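PDB 6R5T: periplasmic beta-glucosidase, which probably hydrolyses terminal, non-reducing beta-D-glucosyl residues of glycosides in the periplasm, releasing beta-D-glucose. Local coordinates for residues 75-86 / 113-124; 373-381 / 550-558. The protein carries 1 engineered substitution. All coordinates share one frame; numbering follows the deposited sequence.

Contact 1 (75-86 / 113-124); sequences FHAYDVAHGHRT and EASADGLDMSFS. With BGC (beta-D-glucopyranose), chain C.
The carboxylate of D79 lies against the edge of the F123 ring, OD1 3.2 Å from F123 CB, and its two oxygens take separate hydroxyls of the bound glucose: O2 donates to OD1 and O3 to OD2. A short acid suits this place because one flat group can accept from two neighbouring sugar hydroxyls. R137, K176, H177 and E486 also bind this glucose.

Behind the sugar, the small methyl of A77 leaves room for the tip of the F123 ring, CB to CZ 3.5 Å. The parallel bridges A77-M121 and Y78-S122 align the strands, and the bond from F123 N to Y78 O, 2.9 Å, carries the pairing one residue past them. S122, with OG anti to its own N (chi1 -178°), donates to V80 O.

Farther out, buried charges pin the 84-86 loop. D117 OD2 accepts from H84 NE2 on its anti side and from R85 NE on its syn side, both at 2.8 Å; the R85 bond is nearly straight (168°) and forms a salt bridge. A114 CA covers one face of the H84 ring. E113 OE1 accepts from the backbone N of R85 and of T86, while OE2 takes the hydroxyl of T86 at 2.6 Å; these three bonds fix the rotation of the carboxylate, and H351 is a further partner of OE2. G118, with positive phi, closes helix 100-116 in a Schellman motif.

Strands 75-78 and 121-122 are adjacent in the parallel sheet of the TIM-barrel-type domain, joined through helix 100-116 as a beta-alpha-beta crossover, between strands 48-50 and 172-178.

Contact 2 (373-381 / 550-558); sequences LPLKKQGRI and ADVLFGEHN
K377 starts with CG anti to its carbonyl carbon (chi1 -65°) and then runs fully extended, which carries its aliphatic part over the F554 ring and its amine on to E556. E556 instead bends at chi2 (-78°), turning its carboxylate back to meet it. K377 CG sits above one face of the ring, 4.1 Å from the centroid and 23° off the normal, a CH-pi contact. Beyond it, NZ forms a salt bridge to E556 OE1 at 2.7 Å, nearly in line with the C-O bond. Lysine suits this partly exposed position because its methylenes can cover an aromatic face while the charge reaches an exposed partner.

The edge of the ring meets the backbone and side chains of 373-381. L375 O lies in the ring plane, 3.4 Å from F554 CD1, where the weakly positive ring hydrogens favour an oxygen. L375 CB packs against CE1, and the I381 and F554 side chains approach from opposite directions, CD1 meeting CZ at the ring edge.

The main chains are tied by L375 N, which donates to L553 O at 2.8 Å. A water bridges L375 O and F554 O, donating to both carbonyls. P374, preceded by a cis peptide bond, lays CB 3.5 Å from G555 N. G555 ends the helix in a Schellman motif; with no side chain, it can take positive phi and let P374 CB pack close against its backbone. Deeper in, the CD2 methyls of L373 and L553 meet at 4.0 Å.

The contact thus sets the C-terminal end of helix 545-553 against the loop leading into strand 380-384 of the mixed sheet. Helix 410-418 packs on L553 and F554 through L414, and strand 534-537 meets L373 through A534 and L553 through L536.

Contact 1 is buried in the N-terminal barrel-type domain and reaches the sugar pocket; contact 2, in the C-terminal family 3 domain, is only partly buried and lies away from the annotated sites. Their centres are about 35 Å apart and they do not touch. Both include a helix end closed by a glycine Schellman motif and a strand or its approach, but contact 1 joins neighbouring parallel strands directly, whereas contact 2 sets a helix end against a loop. Charge follows depth: in contact 1 buried acids are satisfied by several donors each, while the salt bridge of contact 2 lies toward the surface, above a largely apolar interface.

Contact 1 (75-86 / 113-124)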
# COMPACT_ATOMS: atom_id res chain seq x y z
N PHE A 75 -17.39 32.14 17.75
CA PHE A 75 -17.59 30.76 18.26
C PHE A 75 -16.26 30.19 18.74
O PHE A 75 -15.17 30.63 18.32
CB PHE A 75 -18.34 29.88 17.25
CG PHE A 75 -17.56 29.41 16.06
CD1 PHE A 75 -16.62 28.41 16.16
CD2 PHE A 75 -17.83 29.91 14.80
CE1 PHE A 75 -15.95 27.94 15.02
CE2 PHE A 75 -17.16 29.47 13.67
CZ PHE A 75 -16.22 28.48 13.78
N HIS A 76 -16.36 29.20 19.61
CA HIS A 76 -15.20 28.54 20.26
C HIS A 76 -15.25 27.06 19.96
O HIS A 76 -16.30 26.43 20.22
CB HIS A 76 -15.20 28.80 21.78
CG HIS A 76 -14.76 30.18 22.12
ND1 HIS A 76 -15.65 31.25 22.03
CD2 HIS A 76 -13.56 30.68 22.51
CE1 HIS A 76 -14.96 32.34 22.34
NE2 HIS A 76 -13.71 32.03 22.66
N ALA A 77 -14.14 26.54 19.45
CA ALA A 77 -14.04 25.13 19.06
C ALA A 77 -12.95 24.41 19.84
O ALA A 77 -12.00 25.03 20.33
CB ALA A 77 -13.85 25.04 17.56
N TYR A 78 -13.07 23.09 19.83
CA TYR A 78 -12.06 22.18 20.42
C TYR A 78 -12.17 20.80 19.79
O TYR A 78 -13.11 20.50 19.10
CB TYR A 78 -12.27 22.15 21.91
CG TYR A 78 -11.17 21.58 22.78
CD1 TYR A 78 -9.84 21.88 22.56
CD2 TYR A 78 -11.51 20.76 23.84
CE1 TYR A 78 -8.84 21.38 23.39
CE2 TYR A 78 -10.52 20.27 24.69
CZ TYR A 78 -9.19 20.60 24.46
OH TYR A 78 -8.21 20.16 25.30
N ASP A 79 -11.15 20.01 20.02
CA ASP A 79 -10.99 18.60 19.54
C ASP A 79 -11.59 17.70 20.62
O ASP A 79 -10.88 17.06 21.36
CB ASP A 79 -9.52 18.35 19.24
CG ASP A 79 -9.05 18.97 17.93
OD1 ASP A 79 -9.65 18.62 16.88
OD2 ASP A 79 -8.06 19.76 17.94
N VAL A 80 -12.91 17.67 20.68
CA VAL A 80 -13.68 16.78 21.57
C VAL A 80 -13.96 15.53 20.75
O VAL A 80 -14.91 15.48 20.02
CB VAL A 80 -14.92 17.47 22.12
CG1 VAL A 80 -15.66 16.55 23.01
CG2 VAL A 80 -14.57 18.73 22.88
N ALA A 81 -13.00 14.63 20.76
CA ALA A 81 -12.97 13.46 19.85
C ALA A 81 -13.70 12.26 20.47
O ALA A 81 -14.45 11.61 19.76
CB ALA A 81 -11.52 13.14 19.57
N HIS A 82 -13.43 11.95 21.74
CA HIS A 82 -14.03 10.80 22.45
C HIS A 82 -14.19 11.19 23.92
O HIS A 82 -13.87 10.38 24.79
CB HIS A 82 -13.20 9.52 22.26
CG HIS A 82 -11.79 9.59 22.70
ND1 HIS A 82 -11.36 9.05 23.88
CD2 HIS A 82 -10.70 10.13 22.12
CE1 HIS A 82 -10.06 9.25 24.01
NE2 HIS A 82 -9.63 9.94 22.96
N GLY A 83 -14.66 12.42 24.14
CA GLY A 83 -14.82 12.92 25.52
C GLY A 83 -14.25 14.28 25.64
O GLY A 83 -13.28 14.61 24.94
N HIS A 84 -14.81 15.08 26.55
CA HIS A 84 -14.28 16.40 26.89
C HIS A 84 -13.47 16.37 28.16
O HIS A 84 -12.27 16.46 28.10
CB HIS A 84 -15.44 17.42 26.89
CG HIS A 84 -14.94 18.77 27.23
ND1 HIS A 84 -13.96 19.35 26.50
CD2 HIS A 84 -15.24 19.61 28.24
CE1 HIS A 84 -13.67 20.54 27.01
NE2 HIS A 84 -14.43 20.73 28.09
N ARG A 85 -14.12 16.16 29.30
CA ARG A 85 -13.43 15.96 30.60
C ARG A 85 -13.58 14.52 31.05
O ARG A 85 -12.57 13.97 31.50
CB ARG A 85 -13.98 16.93 31.66
CG ARG A 85 -13.47 18.35 31.52
CD ARG A 85 -14.07 19.37 32.52
NE ARG A 85 -15.39 19.77 32.08
CZ ARG A 85 -16.55 19.26 32.46
NH1 ARG A 85 -16.60 18.31 33.39
NH2 ARG A 85 -17.68 19.64 31.89
N THR A 86 -14.75 13.93 30.89
CA THR A 86 -14.93 12.48 31.10
C THR A 86 -14.55 11.82 29.77
O THR A 86 -15.25 12.01 28.78
CB THR A 86 -16.34 12.08 31.51
OG1 THR A 86 -16.75 12.85 32.64
CG2 THR A 86 -16.40 10.63 31.82
N GLU A 113 -20.75 18.13 28.28
CA GLU A 113 -19.60 18.63 29.04
C GLU A 113 -18.87 19.78 28.33
O GLU A 113 -18.41 20.71 28.98
CB GLU A 113 -18.61 17.52 29.36
CG GLU A 113 -19.13 16.47 30.33
CD GLU A 113 -18.07 15.50 30.73
OE1 GLU A 113 -16.96 15.49 30.06
OE2 GLU A 113 -18.30 14.75 31.71
N ALA A 114 -18.74 19.74 27.00
CA ALA A 114 -17.99 20.77 26.28
C ALA A 114 -18.80 22.09 26.29
O ALA A 114 -18.22 23.14 26.59
CB ALA A 114 -17.68 20.28 24.88
N SER A 115 -20.09 21.99 26.01
CA SER A 115 -21.02 23.17 26.01
C SER A 115 -21.12 23.69 27.46
O SER A 115 -21.18 24.94 27.64
CB SER A 115 -22.34 22.81 25.40
OG SER A 115 -23.04 21.80 26.16
N ALA A 116 -21.02 22.81 28.46
CA ALA A 116 -21.05 23.24 29.89
C ALA A 116 -19.85 24.11 30.19
O ALA A 116 -19.92 24.95 31.13
CB ALA A 116 -21.08 22.05 30.84
N ASP A 117 -18.75 23.98 29.44
CA ASP A 117 -17.54 24.80 29.60
C ASP A 117 -17.54 25.98 28.62
O ASP A 117 -16.55 26.72 28.66
CB ASP A 117 -16.27 23.96 29.45
CG ASP A 117 -16.05 22.99 30.61
OD1 ASP A 117 -16.63 23.24 31.73
OD2 ASP A 117 -15.27 22.04 30.45
N GLY A 118 -18.59 26.13 27.79
CA GLY A 118 -18.69 27.29 26.89
C GLY A 118 -18.31 27.01 25.46
O GLY A 118 -18.42 27.91 24.60
N LEU A 119 -17.90 25.78 25.14
CA LEU A 119 -17.61 25.46 23.72
C LEU A 119 -18.86 25.33 22.86
O LEU A 119 -19.88 24.78 23.28
CB LEU A 119 -16.80 24.15 23.68
CG LEU A 119 -15.40 24.32 24.24
CD1 LEU A 119 -14.83 22.96 24.64
CD2 LEU A 119 -14.47 25.07 23.27
N ASP A 120 -18.76 25.76 21.59
CA ASP A 120 -19.85 25.72 20.61
C ASP A 120 -19.65 24.63 19.56
O ASP A 120 -20.59 24.35 18.84
CB ASP A 120 -19.92 27.02 19.82
CG ASP A 120 -20.00 28.28 20.65
OD1 ASP A 120 -20.99 28.39 21.42
OD2 ASP A 120 -19.03 29.07 20.64
N MET A 121 -18.42 24.12 19.40
CA MET A 121 -18.09 23.29 18.23
C MET A 121 -16.99 22.28 18.60
O MET A 121 -16.06 22.61 19.32
CB MET A 121 -17.63 24.15 17.06
CG MET A 121 -17.17 23.30 15.86
SD MET A 121 -16.45 24.31 14.53
CE MET A 121 -17.93 25.08 13.90
N SER A 122 -17.15 21.07 18.09
CA SER A 122 -16.04 20.09 18.12
C SER A 122 -15.59 19.79 16.70
O SER A 122 -16.41 19.58 15.81
CB SER A 122 -16.44 18.82 18.82
OG SER A 122 -15.29 17.94 18.84
N PHE A 123 -14.27 19.62 16.57
CA PHE A 123 -13.69 19.05 15.33
C PHE A 123 -13.83 17.53 15.44
O PHE A 123 -12.86 16.84 15.80
CB PHE A 123 -12.26 19.51 15.22
CG PHE A 123 -12.07 21.00 15.18
CD1 PHE A 123 -12.84 21.82 14.38
CD2 PHE A 123 -11.08 21.58 15.94
CE1 PHE A 123 -12.62 23.19 14.38
CE2 PHE A 123 -10.87 22.94 15.94
CZ PHE A 123 -11.63 23.72 15.14
N SER A 124 -15.01 17.04 15.18
CA SER A 124 -15.44 15.63 15.40
C SER A 124 -16.80 15.51 14.72
O SER A 124 -17.50 16.50 14.64
CB SER A 124 -15.51 15.35 16.89
OG SER A 124 -15.86 14.00 17.23
C2 BGC C . -7.66 18.60 14.50
C3 BGC C . -6.87 19.92 14.42
C4 BGC C . -5.37 19.53 14.49
C5 BGC C . -5.09 18.63 13.28
C6 BGC C . -3.67 18.11 13.24
C1 BGC C . -7.22 17.67 13.36
O1 BGC C . -7.89 16.48 13.60
O2 BGC C . -9.07 18.75 14.43
O3 BGC C . -7.20 20.73 15.56
O4 BGC C . -4.60 20.73 14.41
O5 BGC C . -5.81 17.44 13.43
O6 BGC C . -3.47 17.31 12.07
O HOH W 1 -18.54 31.23 22.06
O HOH W 2 -14.28 11.86 16.87
O HOH W 3 -17.05 13.85 27.97

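Contact 2 (373-381 / 550-558)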
# COMPACT_ATOMS: atom_id res chain seq x y z
N LEU A 373 -10.83 -16.93 32.20
CA LEU A 373 -11.69 -15.79 32.52
C LEU A 373 -13.12 -16.28 32.52
O LEU A 373 -13.51 -17.12 31.71
CB LEU A 373 -11.50 -14.65 31.50
CG LEU A 373 -10.10 -14.05 31.44
CD1 LEU A 373 -10.08 -12.94 30.41
CD2 LEU A 373 -9.66 -13.54 32.81
N PRO A 374 -13.99 -15.73 33.37
CA PRO A 374 -13.65 -14.69 34.33
C PRO A 374 -12.91 -15.22 35.58
O PRO A 374 -13.13 -16.36 35.98
CB PRO A 374 -15.00 -14.14 34.73
CG PRO A 374 -15.96 -15.30 34.55
CD PRO A 374 -15.42 -16.07 33.37
N LEU A 375 -12.09 -14.38 36.15
CA LEU A 375 -11.34 -14.64 37.41
C LEU A 375 -12.28 -14.57 38.61
O LEU A 375 -13.24 -13.83 38.62
CB LEU A 375 -10.25 -13.59 37.58
CG LEU A 375 -9.20 -13.49 36.46
CD1 LEU A 375 -8.22 -12.39 36.78
CD2 LEU A 375 -8.52 -14.79 36.22
N LYS A 376 -11.91 -15.28 39.67
CA LYS A 376 -12.54 -15.13 40.99
C LYS A 376 -11.79 -14.04 41.74
O LYS A 376 -10.57 -13.93 41.54
CB LYS A 376 -12.44 -16.43 41.79
CG LYS A 376 -13.15 -17.61 41.16
CD LYS A 376 -13.28 -18.72 42.15
CE LYS A 376 -13.09 -20.09 41.54
NZ LYS A 376 -13.85 -21.09 42.32
N LYS A 377 -12.52 -13.30 42.58
CA LYS A 377 -11.94 -12.21 43.41
C LYS A 377 -11.30 -12.84 44.63
O LYS A 377 -11.84 -12.67 45.74
CB LYS A 377 -13.02 -11.21 43.83
CG LYS A 377 -13.64 -10.44 42.69
CD LYS A 377 -14.62 -9.41 43.13
CE LYS A 377 -15.14 -8.64 41.95
NZ LYS A 377 -16.24 -7.72 42.31
N GLN A 378 -10.17 -13.50 44.47
CA GLN A 378 -9.51 -14.22 45.57
C GLN A 378 -8.07 -14.54 45.17
O GLN A 378 -7.73 -14.35 43.99
CB GLN A 378 -10.28 -15.50 45.91
CG GLN A 378 -10.08 -16.57 44.85
CD GLN A 378 -10.92 -17.80 45.08
OE1 GLN A 378 -11.99 -17.74 45.67
NE2 GLN A 378 -10.45 -18.92 44.57
N GLY A 379 -7.26 -14.95 46.13
CA GLY A 379 -5.89 -15.41 45.91
C GLY A 379 -4.92 -14.25 45.70
O GLY A 379 -5.18 -13.14 46.17
N ARG A 380 -3.83 -14.52 45.01
CA ARG A 380 -2.71 -13.59 44.78
C ARG A 380 -2.60 -13.36 43.28
O ARG A 380 -2.33 -14.33 42.54
CB ARG A 380 -1.42 -14.18 45.35
CG ARG A 380 -1.45 -14.28 46.87
CD ARG A 380 -0.26 -15.04 47.40
NE ARG A 380 0.96 -14.26 47.40
CZ ARG A 380 1.23 -13.26 48.26
NH1 ARG A 380 0.34 -12.91 49.17
NH2 ARG A 380 2.37 -12.60 48.20
N ILE A 381 -2.76 -12.11 42.86
CA ILE A 381 -2.76 -11.76 41.42
C ILE A 381 -1.56 -10.84 41.18
O ILE A 381 -1.54 -9.77 41.78
CB ILE A 381 -4.10 -11.10 41.02
CG1 ILE A 381 -5.30 -12.02 41.26
CG2 ILE A 381 -4.05 -10.61 39.56
CD1 ILE A 381 -6.64 -11.35 41.21
N ALA A 550 -11.69 -4.25 34.91
CA ALA A 550 -11.93 -5.14 36.04
C ALA A 550 -13.33 -5.74 35.99
O ALA A 550 -13.45 -6.92 36.31
CB ALA A 550 -11.66 -4.42 37.33
N ASP A 551 -14.36 -5.00 35.59
CA ASP A 551 -15.72 -5.52 35.46
C ASP A 551 -15.72 -6.73 34.54
O ASP A 551 -16.39 -7.71 34.85
CB ASP A 551 -16.66 -4.44 34.94
CG ASP A 551 -16.98 -3.34 35.94
OD1 ASP A 551 -16.74 -3.55 37.18
OD2 ASP A 551 -17.41 -2.26 35.46
N VAL A 552 -14.98 -6.68 33.42
CA VAL A 552 -14.94 -7.82 32.49
C VAL A 552 -14.10 -8.92 33.07
O VAL A 552 -14.55 -10.07 33.02
CB VAL A 552 -14.43 -7.37 31.11
CG1 VAL A 552 -13.90 -8.56 30.31
CG2 VAL A 552 -15.57 -6.64 30.44
N LEU A 553 -12.93 -8.62 33.61
CA LEU A 553 -12.01 -9.67 34.09
C LEU A 553 -12.64 -10.50 35.22
O LEU A 553 -12.41 -11.71 35.26
CB LEU A 553 -10.69 -9.05 34.56
CG LEU A 553 -9.82 -8.51 33.43
CD1 LEU A 553 -8.66 -7.74 34.03
CD2 LEU A 553 -9.34 -9.61 32.48
N PHE A 554 -13.51 -9.90 36.03
CA PHE A 554 -14.12 -10.63 37.16
C PHE A 554 -15.55 -11.08 36.84
O PHE A 554 -16.20 -11.72 37.70
CB PHE A 554 -14.02 -9.77 38.42
CG PHE A 554 -12.63 -9.63 38.95
CD1 PHE A 554 -11.91 -10.74 39.35
CD2 PHE A 554 -12.04 -8.40 39.07
CE1 PHE A 554 -10.63 -10.64 39.84
CE2 PHE A 554 -10.76 -8.29 39.58
CZ PHE A 554 -10.04 -9.41 39.93
N GLY A 555 -16.00 -10.87 35.61
CA GLY A 555 -17.26 -11.44 35.09
C GLY A 555 -18.49 -10.68 35.52
O GLY A 555 -19.60 -11.18 35.29
N GLU A 556 -18.33 -9.45 35.96
CA GLU A 556 -19.48 -8.55 36.20
C GLU A 556 -20.07 -8.18 34.84
O GLU A 556 -21.24 -7.92 34.77
CB GLU A 556 -19.10 -7.28 36.96
CG GLU A 556 -18.18 -7.50 38.15
CD GLU A 556 -18.84 -8.04 39.41
OE1 GLU A 556 -18.11 -8.18 40.42
OE2 GLU A 556 -20.06 -8.31 39.38
N HIS A 557 -19.24 -8.10 33.80
CA HIS A 557 -19.71 -7.81 32.43
C HIS A 557 -19.15 -8.93 31.57
O HIS A 557 -17.96 -9.25 31.73
CB HIS A 557 -19.27 -6.42 31.95
CG HIS A 557 -19.71 -6.14 30.55
ND1 HIS A 557 -20.95 -5.59 30.26
CD2 HIS A 557 -19.09 -6.32 29.35
CE1 HIS A 557 -21.09 -5.46 28.95
NE2 HIS A 557 -19.96 -5.91 28.35
N ASN A 558 -19.98 -9.53 30.74
CA ASN A 558 -19.55 -10.56 29.78
C ASN A 558 -19.03 -9.82 28.54
O ASN A 558 -19.78 -9.17 27.86
CB ASN A 558 -20.70 -11.48 29.44
CG ASN A 558 -20.28 -12.71 28.72
OD1 ASN A 558 -19.18 -12.76 28.18
ND2 ASN A 558 -21.19 -13.68 28.61
O HOH W 4 -15.49 -12.75 40.03